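PDB 3HX6: type 4 fimbrial biogenesis protein PilY1 from Pseudomonas aeruginosa, which primes type IV pilus assembly, supports twitching motility and host-cell adhesion, and probably counters pilus retraction in a calcium-dependent way. Local coordinates for residues G162-F167 with I183-E188; L191-P196 with G215-N220; K222-I227 with T236-V241. The protein carries 3 engineered substitutions. All blocks are in the same frame, centred on the assembly; numbering follows the deposited sequence.

Contact 1: residues G162-F167 with I183-E188; sequences GGKGLF and IGVDQE
A beta hairpin from the PilY1 beta-propeller domain is joined here by Leu-166 and Ile-183, at the end where the chain enters one strand and leaves the other. The strands, 165-170 and 178-184, are the third and fourth of a four-stranded antiparallel blade. Leu-166 and Ile-183 form a hydrogen-bonded pair. Leu-166 N donates to Ile-183 O at 2.9 Å. Ile-183 N returns a nearly straight bond to Leu-166 O at 2.6 Å. On one face of the sheet the two side chains meet near their roots, Leu-166 CB to Ile-183 CB at 4.0 Å.

Gly-165 and Gly-184 still lie close, CA to CA 4.4 Å. Past them the backbones separate. Lys-164 O and Val-185 N are joined through a water, which donates to Lys-164 O at 2.8 Å and accepts from Val-185 N. The side chains of these two residues cross at a slant. Val-185 CG1 touches Lys-164 CB and Lys-164 CD, each at 3.9 Å. Lys-164 has CG opposite its carbonyl carbon (chi1 -59°) and is extended from there, so its methylenes pass the valine methyl while its amine goes on to Ser-217 O.

After Gly-184 the chain coils into a short helical turn. Gly-184 O accepts from both Gln-187 N and Glu-188 N. Gln-187 OE1 folds back to take a weak bond from Gly-184 N.

On its other edge strand 165-170 bonds to strand 150-158 through Phe-167 with Gly-157, and just past that strand through Gly-165 with Leu-159. Strand 178-184 is the outermost of the blade. The Leu-166 and Ile-183 side chains pack on Ile-228 of strand 223-229, in the next blade, and Ile-183 also reaches Ile-235 of strand 235-241.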
loop_
_atom_site.group_PDB
_atom_site.type_symbol
_atom_site.label_atom_id
_atom_site.label_comp_id
_atom_site.label_asym_id
_atom_site.label_seq_id
_atom_site.Cartn_x
_atom_site.Cartn_y
_atom_site.Cartn_z
ATOM N N GLY A 162 -8.800 -30.740 -19.493
ATOM C CA GLY A 162 -8.809 -31.051 -20.912
ATOM C C GLY A 162 -7.749 -32.032 -21.369
ATOM O O GLY A 162 -7.948 -32.760 -22.342
ATOM N N GLY A 163 -6.617 -32.047 -20.675
ATOM C CA GLY A 163 -5.539 -32.951 -21.035
ATOM C C GLY A 163 -4.423 -32.886 -20.013
ATOM O O GLY A 163 -4.497 -32.107 -19.064
ATOM N N LYS A 164 -3.394 -33.706 -20.197
ATOM C CA LYS A 164 -2.266 -33.724 -19.279
ATOM C C LYS A 164 -1.137 -32.919 -19.904
ATOM O O LYS A 164 -0.368 -33.424 -20.722
ATOM C CB LYS A 164 -1.823 -35.165 -19.026
ATOM C CG LYS A 164 -2.931 -36.039 -18.448
ATOM C CD LYS A 164 -2.536 -37.507 -18.427
ATOM C CE LYS A 164 -3.647 -38.359 -17.836
ATOM N NZ LYS A 164 -3.316 -39.813 -17.878
ATOM N N GLY A 165 -1.047 -31.653 -19.527
ATOM C CA GLY A 165 -0.011 -30.822 -20.098
ATOM C C GLY A 165 0.212 -29.530 -19.352
ATOM O O GLY A 165 -0.671 -29.016 -18.658
ATOM N N LEU A 166 1.414 -29.002 -19.525
ATOM C CA LEU A 166 1.840 -27.768 -18.893
ATOM C C LEU A 166 2.437 -26.884 -19.974
ATOM O O LEU A 166 2.958 -27.384 -20.965
ATOM C CB LEU A 166 2.928 -28.083 -17.861
ATOM C CG LEU A 166 2.707 -27.911 -16.360
ATOM C CD1 LEU A 166 1.274 -28.182 -16.016
ATOM C CD2 LEU A 166 3.652 -28.846 -15.595
ATOM N N PHE A 167 2.342 -25.573 -19.797
ATOM C CA PHE A 167 2.954 -24.658 -20.738
ATOM C C PHE A 167 3.364 -23.383 -20.018
ATOM O O PHE A 167 2.829 -23.047 -18.957
ATOM C CB PHE A 167 2.034 -24.346 -21.933
ATOM C CG PHE A 167 0.759 -23.643 -21.572
ATOM C CD1 PHE A 167 -0.420 -24.360 -21.380
ATOM C CD2 PHE A 167 0.729 -22.255 -21.448
ATOM C CE1 PHE A 167 -1.617 -23.702 -21.076
ATOM C CE2 PHE A 167 -0.456 -21.589 -21.145
ATOM C CZ PHE A 167 -1.633 -22.313 -20.958
ATOM N N ILE A 183 4.730 -28.888 -22.171
ATOM C CA ILE A 183 5.066 -30.207 -21.655
ATOM C C ILE A 183 3.841 -31.104 -21.748
ATOM O O ILE A 183 2.723 -30.659 -21.506
ATOM C CB ILE A 183 5.503 -30.144 -20.175
ATOM C CG1 ILE A 183 6.771 -29.308 -20.034
ATOM C CG2 ILE A 183 5.744 -31.552 -19.639
ATOM C CD1 ILE A 183 7.313 -29.270 -18.621
ATOM N N GLY A 184 4.064 -32.362 -22.108
ATOM C CA GLY A 184 2.982 -33.323 -22.211
ATOM C C GLY A 184 3.487 -34.641 -21.664
ATOM O O GLY A 184 4.618 -34.709 -21.174
ATOM N N VAL A 185 2.672 -35.691 -21.742
ATOM C CA VAL A 185 3.101 -36.989 -21.238
ATOM C C VAL A 185 4.328 -37.453 -22.007
ATOM O O VAL A 185 5.165 -38.179 -21.472
ATOM C CB VAL A 185 1.989 -38.055 -21.353
ATOM C CG1 VAL A 185 0.825 -37.674 -20.452
ATOM C CG2 VAL A 185 1.531 -38.191 -22.801
ATOM N N ASP A 186 4.437 -37.024 -23.260
ATOM C CA ASP A 186 5.581 -37.385 -24.087
ATOM C C ASP A 186 6.887 -36.906 -23.454
ATOM O O ASP A 186 7.905 -37.586 -23.532
ATOM C CB ASP A 186 5.433 -36.776 -25.481
ATOM C CG ASP A 186 4.435 -37.527 -26.344
ATOM O OD1 ASP A 186 3.908 -36.922 -27.300
ATOM O OD2 ASP A 186 4.185 -38.717 -26.067
ATOM N N GLN A 187 6.852 -35.730 -22.835
ATOM C CA GLN A 187 8.034 -35.170 -22.191
ATOM C C GLN A 187 8.165 -35.637 -20.744
ATOM O O GLN A 187 9.273 -35.817 -20.235
ATOM C CB GLN A 187 7.983 -33.641 -22.215
ATOM C CG GLN A 187 8.223 -33.020 -23.576
ATOM C CD GLN A 187 7.125 -33.334 -24.570
ATOM O OE1 GLN A 187 5.949 -33.072 -24.317
ATOM N NE2 GLN A 187 7.505 -33.888 -25.715
ATOM N N GLU A 188 7.024 -35.820 -20.085
ATOM C CA GLU A 188 6.992 -36.254 -18.695
ATOM C C GLU A 188 5.918 -37.316 -18.559
ATOM O O GLU A 188 4.751 -37.006 -18.329
ATOM C CB GLU A 188 6.688 -35.064 -17.779
ATOM C CG GLU A 188 6.553 -35.416 -16.307
ATOM C CD GLU A 188 7.607 -36.403 -15.848
ATOM O OE1 GLU A 188 7.290 -37.609 -15.745
ATOM O OE2 GLU A 188 8.755 -35.976 -15.601
HETATM O O HOH W 1 0.067 -35.315 -22.755
#

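Contact 2: residues L191-P196 with G215-N220; sequences LGYSFP and GYSSMN. Engineered in segment 215-220: Met-219 (natural residue Leu).
Gly-215 lies against Pro-196, with CA 3.8 Å from Pro-196 CG. Its CA is also 3.4 Å from Tyr-193 O, so the backbones run close, with no room for a side chain between them. Tyr-216 makes a single antiparallel bridge with Tyr-193. Tyr-193 N donates to Tyr-216 O at 2.8 Å, in the carbonyl plane and on a lone pair. Tyr-216 N donates back to Tyr-193 O. That oxygen also takes Phe-195 N, which closes an inverse gamma turn centred on Ser-194; the two donors come from opposite faces of its plane. The Tyr-216 ring crosses Phe-195 at a slant, CE2 lying 3.8 Å from Phe-195 CB, and its hydroxyl bonds to Ser-252. These are propeller loops. Residues 191-196 lead from one blade into the next, and 215-220 join the second and third strands of that next blade. Ser-217 puts CB at the edge of the Tyr-193 ring, 3.8 Å from Tyr-193 CE2. Ser-218 CB rests on Leu-191 O. Met-219, an engineered residue, donates its backbone N to a water at 2.6 Å, and the water donates to Leu-191 O.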
loop_
_atom_site.group_PDB
_atom_site.type_symbol
_atom_site.label_atom_id
_atom_site.label_comp_id
_atom_site.label_asym_id
_atom_site.label_seq_id
_atom_site.Cartn_x
_atom_site.Cartn_y
_atom_site.Cartn_z
ATOM N N LEU A 191 3.133 -37.105 -15.914
ATOM C CA LEU A 191 2.367 -35.875 -15.829
ATOM C C LEU A 191 0.872 -36.198 -15.878
ATOM O O LEU A 191 0.417 -36.948 -16.746
ATOM C CB LEU A 191 2.733 -34.942 -16.985
ATOM C CG LEU A 191 2.027 -33.584 -17.005
ATOM C CD1 LEU A 191 2.479 -32.751 -15.799
ATOM C CD2 LEU A 191 2.344 -32.858 -18.313
ATOM N N GLY A 192 0.113 -35.644 -14.938
ATOM C CA GLY A 192 -1.320 -35.881 -14.915
ATOM C C GLY A 192 -2.057 -34.587 -15.195
ATOM O O GLY A 192 -1.466 -33.637 -15.718
ATOM N N TYR A 193 -3.345 -34.541 -14.875
ATOM C CA TYR A 193 -4.105 -33.319 -15.078
ATOM C C TYR A 193 -3.505 -32.315 -14.105
ATOM O O TYR A 193 -3.565 -32.484 -12.884
ATOM C CB TYR A 193 -5.584 -33.570 -14.806
ATOM C CG TYR A 193 -6.159 -34.542 -15.801
ATOM C CD1 TYR A 193 -6.323 -34.176 -17.137
ATOM C CD2 TYR A 193 -6.450 -35.854 -15.435
ATOM C CE1 TYR A 193 -6.755 -35.091 -18.082
ATOM C CE2 TYR A 193 -6.882 -36.780 -16.373
ATOM C CZ TYR A 193 -7.030 -36.391 -17.693
ATOM O OH TYR A 193 -7.444 -37.305 -18.626
ATOM N N SER A 194 -2.917 -31.269 -14.666
ATOM C CA SER A 194 -2.229 -30.274 -13.876
ATOM C C SER A 194 -3.030 -29.233 -13.126
ATOM O O SER A 194 -2.903 -28.031 -13.361
ATOM C CB SER A 194 -1.177 -29.613 -14.753
ATOM O OG SER A 194 -0.250 -30.598 -15.186
ATOM N N PHE A 195 -3.850 -29.704 -12.198
ATOM C CA PHE A 195 -4.635 -28.816 -11.361
ATOM C C PHE A 195 -3.726 -28.124 -10.342
ATOM O O PHE A 195 -4.016 -27.014 -9.902
ATOM C CB PHE A 195 -5.716 -29.616 -10.634
ATOM C CG PHE A 195 -6.826 -30.075 -11.529
ATOM C CD1 PHE A 195 -7.895 -29.230 -11.818
ATOM C CD2 PHE A 195 -6.804 -31.345 -12.091
ATOM C CE1 PHE A 195 -8.925 -29.645 -12.651
ATOM C CE2 PHE A 195 -7.833 -31.769 -12.930
ATOM C CZ PHE A 195 -8.894 -30.917 -13.208
ATOM N N PRO A 196 -2.611 -28.773 -9.950
ATOM C CA PRO A 196 -1.733 -28.124 -8.975
ATOM C C PRO A 196 -1.237 -26.768 -9.457
ATOM O O PRO A 196 -0.999 -26.577 -10.643
ATOM C CB PRO A 196 -0.583 -29.120 -8.826
ATOM C CG PRO A 196 -1.246 -30.437 -9.071
ATOM C CD PRO A 196 -2.115 -30.124 -10.268
ATOM N N GLY A 215 0.414 -33.719 -10.650
ATOM C CA GLY A 215 -0.996 -33.693 -10.986
ATOM C C GLY A 215 -1.722 -35.002 -10.747
ATOM O O GLY A 215 -1.168 -35.943 -10.185
ATOM N N TYR A 216 -2.954 -35.076 -11.229
ATOM C CA TYR A 216 -3.781 -36.243 -10.975
ATOM C C TYR A 216 -4.108 -37.143 -12.155
ATOM O O TYR A 216 -4.168 -36.701 -13.297
ATOM C CB TYR A 216 -5.065 -35.758 -10.305
ATOM C CG TYR A 216 -4.804 -34.670 -9.279
ATOM C CD1 TYR A 216 -3.791 -34.816 -8.334
ATOM C CD2 TYR A 216 -5.576 -33.511 -9.240
ATOM C CE1 TYR A 216 -3.552 -33.841 -7.373
ATOM C CE2 TYR A 216 -5.344 -32.526 -8.277
ATOM C CZ TYR A 216 -4.328 -32.703 -7.346
ATOM O OH TYR A 216 -4.097 -31.764 -6.370
ATOM N N SER A 217 -4.321 -38.419 -11.848
ATOM C CA SER A 217 -4.658 -39.430 -12.841
ATOM C C SER A 217 -3.584 -39.585 -13.902
ATOM O O SER A 217 -3.893 -39.764 -15.082
ATOM C CB SER A 217 -5.994 -39.093 -13.508
ATOM O OG SER A 217 -7.013 -38.950 -12.535
ATOM N N SER A 218 -2.324 -39.499 -13.493
ATOM C CA SER A 218 -1.231 -39.673 -14.434
ATOM C C SER A 218 -1.221 -41.156 -14.803
ATOM O O SER A 218 -1.852 -41.971 -14.124
ATOM C CB SER A 218 0.104 -39.261 -13.798
ATOM O OG SER A 218 0.376 -39.994 -12.616
ATOM N N MET A 219 -0.506 -41.496 -15.871
ATOM C CA MET A 219 -0.416 -42.866 -16.377
ATOM C C MET A 219 -0.330 -43.978 -15.327
ATOM O O MET A 219 -1.101 -44.935 -15.371
ATOM C CB MET A 219 0.780 -42.990 -17.323
ATOM C CG MET A 219 0.839 -44.310 -18.084
ATOM S SD MET A 219 -0.508 -44.504 -19.289
ATOM C CE MET A 219 -1.767 -45.327 -18.299
ATOM N N ASN A 220 0.606 -43.862 -14.392
ATOM C CA ASN A 220 0.770 -44.887 -13.371
ATOM C C ASN A 220 0.320 -44.477 -11.971
ATOM O O ASN A 220 0.758 -45.059 -10.975
ATOM C CB ASN A 220 2.225 -45.347 -13.347
ATOM C CG ASN A 220 2.629 -46.041 -14.634
ATOM O OD1 ASN A 220 2.105 -47.106 -14.969
ATOM N ND2 ASN A 220 3.549 -45.436 -15.371
HETATM O O HOH W 2 0.869 -39.681 -17.154
#

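Contact 3: residues K222-I227 with T236-V241; sequences KAALLI and TRKLEV
The Arg-237 guanidinium has Leu-239 CD1 over one face, 3.2 Å above the plane and offset toward the rim, while Arg-237 CB touches Ile-227 CD1 across the strands. Its NH1 bonds to Ala-303 O and Phe-306 O. The other flat group, the Glu-240 carboxylate, lies across the extended Lys-222 chain, with OE1 3.6 Å from Lys-222 CD. The ion pair to Lys-222 NZ is long.

Strands 223-229 and 235-241 form a hairpin, the third and fourth strands of a propeller blade. Leu-225 and Leu-239 exchange two backbone bonds, the straighter from Leu-239 N to Leu-225 O at 2.9 Å. A classic beta bulge sits where Thr-236 and Arg-237 both face Ile-227. Ile-227 O takes Arg-237 N at 3.2 Å on a lone pair, and a weak bond from Thr-236 N. A water spans Ala-223 N and Val-241 O.

On one face Leu-225 CD2 meets Leu-239 CD2 at 4.0 Å, and Leu-239 CD2 also touches Ile-227 CD1. This face packs on Leu-251 and Phe-280 of the next blade. On the other, Leu-226 CD2 lies 3.6 Å from Lys-238 CD. Lys-238 has CG opposite its backbone N (chi1 170°) and bends on to a salt bridge with Asp-190.

The leucine face is thus buried against the next blade, while Lys-222 and Glu-240 meet on the more exposed side, their long separation suggesting a weak electrostatic contribution.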
loop_
_atom_site.group_PDB
_atom_site.type_symbol
_atom_site.label_atom_id
_atom_site.label_comp_id
_atom_site.label_asym_id
_atom_site.label_seq_id
_atom_site.Cartn_x
_atom_site.Cartn_y
_atom_site.Cartn_z
ATOM N N LYS A 222 1.130 -42.255 -9.994
ATOM C CA LYS A 222 2.183 -41.929 -9.043
ATOM C C LYS A 222 2.117 -40.459 -8.667
ATOM O O LYS A 222 1.420 -39.671 -9.304
ATOM C CB LYS A 222 3.560 -42.225 -9.637
ATOM C CG LYS A 222 3.806 -43.694 -9.935
ATOM C CD LYS A 222 5.147 -43.877 -10.624
ATOM C CE LYS A 222 5.395 -45.329 -11.003
ATOM N NZ LYS A 222 6.694 -45.483 -11.721
ATOM N N ALA A 223 2.844 -40.105 -7.615
ATOM C CA ALA A 223 2.919 -38.731 -7.150
ATOM C C ALA A 223 4.389 -38.346 -7.227
ATOM O O ALA A 223 5.249 -39.110 -6.799
ATOM C CB ALA A 223 2.420 -38.631 -5.716
ATOM N N ALA A 224 4.681 -37.172 -7.783
ATOM C CA ALA A 224 6.066 -36.728 -7.896
ATOM C C ALA A 224 6.180 -35.219 -8.028
ATOM O O ALA A 224 5.309 -34.571 -8.602
ATOM C CB ALA A 224 6.732 -37.395 -9.098
ATOM N N LEU A 225 7.252 -34.658 -7.482
ATOM C CA LEU A 225 7.479 -33.226 -7.595
ATOM C C LEU A 225 8.194 -33.048 -8.925
ATOM O O LEU A 225 9.176 -33.737 -9.207
ATOM C CB LEU A 225 8.380 -32.708 -6.464
ATOM C CG LEU A 225 8.576 -31.183 -6.458
ATOM C CD1 LEU A 225 7.274 -30.515 -6.009
ATOM C CD2 LEU A 225 9.718 -30.791 -5.521
ATOM N N LEU A 226 7.695 -32.148 -9.756
ATOM C CA LEU A 226 8.327 -31.902 -11.033
ATOM C C LEU A 226 9.093 -30.593 -10.929
ATOM O O LEU A 226 8.559 -29.582 -10.477
ATOM C CB LEU A 226 7.281 -31.811 -12.150
ATOM C CG LEU A 226 6.369 -33.035 -12.341
ATOM C CD1 LEU A 226 5.444 -32.815 -13.539
ATOM C CD2 LEU A 226 7.216 -34.281 -12.554
ATOM N N ILE A 227 10.358 -30.631 -11.319
ATOM C CA ILE A 227 11.189 -29.444 -11.303
ATOM C C ILE A 227 11.541 -29.231 -12.763
ATOM O O ILE A 227 12.381 -29.929 -13.333
ATOM C CB ILE A 227 12.437 -29.653 -10.437
ATOM C CG1 ILE A 227 12.001 -29.879 -8.982
ATOM C CG2 ILE A 227 13.353 -28.437 -10.533
ATOM C CD1 ILE A 227 13.140 -30.103 -8.004
ATOM N N THR A 236 14.224 -30.940 -15.151
ATOM C CA THR A 236 15.496 -30.920 -14.426
ATOM C C THR A 236 15.571 -32.064 -13.414
ATOM O O THR A 236 16.617 -32.690 -13.245
ATOM C CB THR A 236 15.698 -29.578 -13.700
ATOM O OG1 THR A 236 15.739 -28.520 -14.664
ATOM C CG2 THR A 236 17.004 -29.587 -12.906
ATOM N N ARG A 237 14.457 -32.327 -12.742
ATOM C CA ARG A 237 14.379 -33.408 -11.767
ATOM C C ARG A 237 12.941 -33.783 -11.488
ATOM O O ARG A 237 12.060 -32.923 -11.399
ATOM C CB ARG A 237 15.027 -33.031 -10.424
ATOM C CG ARG A 237 16.519 -33.325 -10.287
ATOM C CD ARG A 237 16.892 -34.752 -10.678
ATOM N NE ARG A 237 16.300 -35.807 -9.853
ATOM C CZ ARG A 237 16.683 -36.123 -8.615
ATOM N NH1 ARG A 237 17.668 -35.463 -8.018
ATOM N NH2 ARG A 237 16.099 -37.128 -7.981
ATOM N N LYS A 238 12.714 -35.081 -11.369
ATOM C CA LYS A 238 11.409 -35.610 -11.021
ATOM C C LYS A 238 11.692 -36.329 -9.717
ATOM O O LYS A 238 12.497 -37.260 -9.675
ATOM C CB LYS A 238 10.900 -36.599 -12.071
ATOM C CG LYS A 238 9.650 -37.352 -11.633
ATOM C CD LYS A 238 8.692 -37.610 -12.790
ATOM C CE LYS A 238 9.327 -38.419 -13.916
ATOM N NZ LYS A 238 9.467 -39.851 -13.590
ATOM N N LEU A 239 11.062 -35.867 -8.647
ATOM C CA LEU A 239 11.245 -36.470 -7.339
ATOM C C LEU A 239 10.017 -37.304 -7.009
ATOM O O LEU A 239 9.023 -36.798 -6.480
ATOM C CB LEU A 239 11.450 -35.378 -6.286
ATOM C CG LEU A 239 12.870 -34.871 -6.019
ATOM C CD1 LEU A 239 13.761 -35.069 -7.224
ATOM C CD2 LEU A 239 12.805 -33.403 -5.607
ATOM N N GLU A 240 10.093 -38.589 -7.334
ATOM C CA GLU A 240 8.983 -39.482 -7.083
ATOM C C GLU A 240 8.880 -39.795 -5.608
ATOM O O GLU A 240 9.871 -39.891 -4.892
ATOM C CB GLU A 240 9.121 -40.795 -7.860
ATOM C CG GLU A 240 7.811 -41.583 -7.883
ATOM C CD GLU A 240 7.948 -42.971 -8.479
ATOM O OE1 GLU A 240 8.462 -43.091 -9.612
ATOM O OE2 GLU A 240 7.535 -43.943 -7.811
ATOM N N VAL A 241 7.647 -39.953 -5.176
ATOM C CA VAL A 241 7.333 -40.248 -3.806
ATOM C C VAL A 241 6.636 -41.609 -3.844
ATOM O O VAL A 241 5.940 -41.906 -4.811
ATOM C CB VAL A 241 6.428 -39.117 -3.287
ATOM C CG1 VAL A 241 5.046 -39.632 -2.978
ATOM C CG2 VAL A 241 7.099 -38.425 -2.146
HETATM O O HOH W 3 3.822 -42.191 -6.119
#

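Contacts 1, 2 and 3 follow one another along the chain and lie on the same side of its centre. Contact 1 belongs to one propeller blade and contact 3 to the next, their centres about 14 Å apart. Contact 2 lies about 9 Å from contact 1 and about 12 Å from contact 3, centre to centre. Gly-163 O is 3.4 Å from Tyr-193 CD1, joining contacts 1 and 2. Leu-191 CD1 meets Leu-226 CD1 at 3.7 Å, joining contacts 2 and 3. Glu-188 OE2 approaches Leu-226 CD2 at 3.8 Å. The calcium is about 14 Å from the Ile-227 side chain, so contact 3 does not take part in binding it.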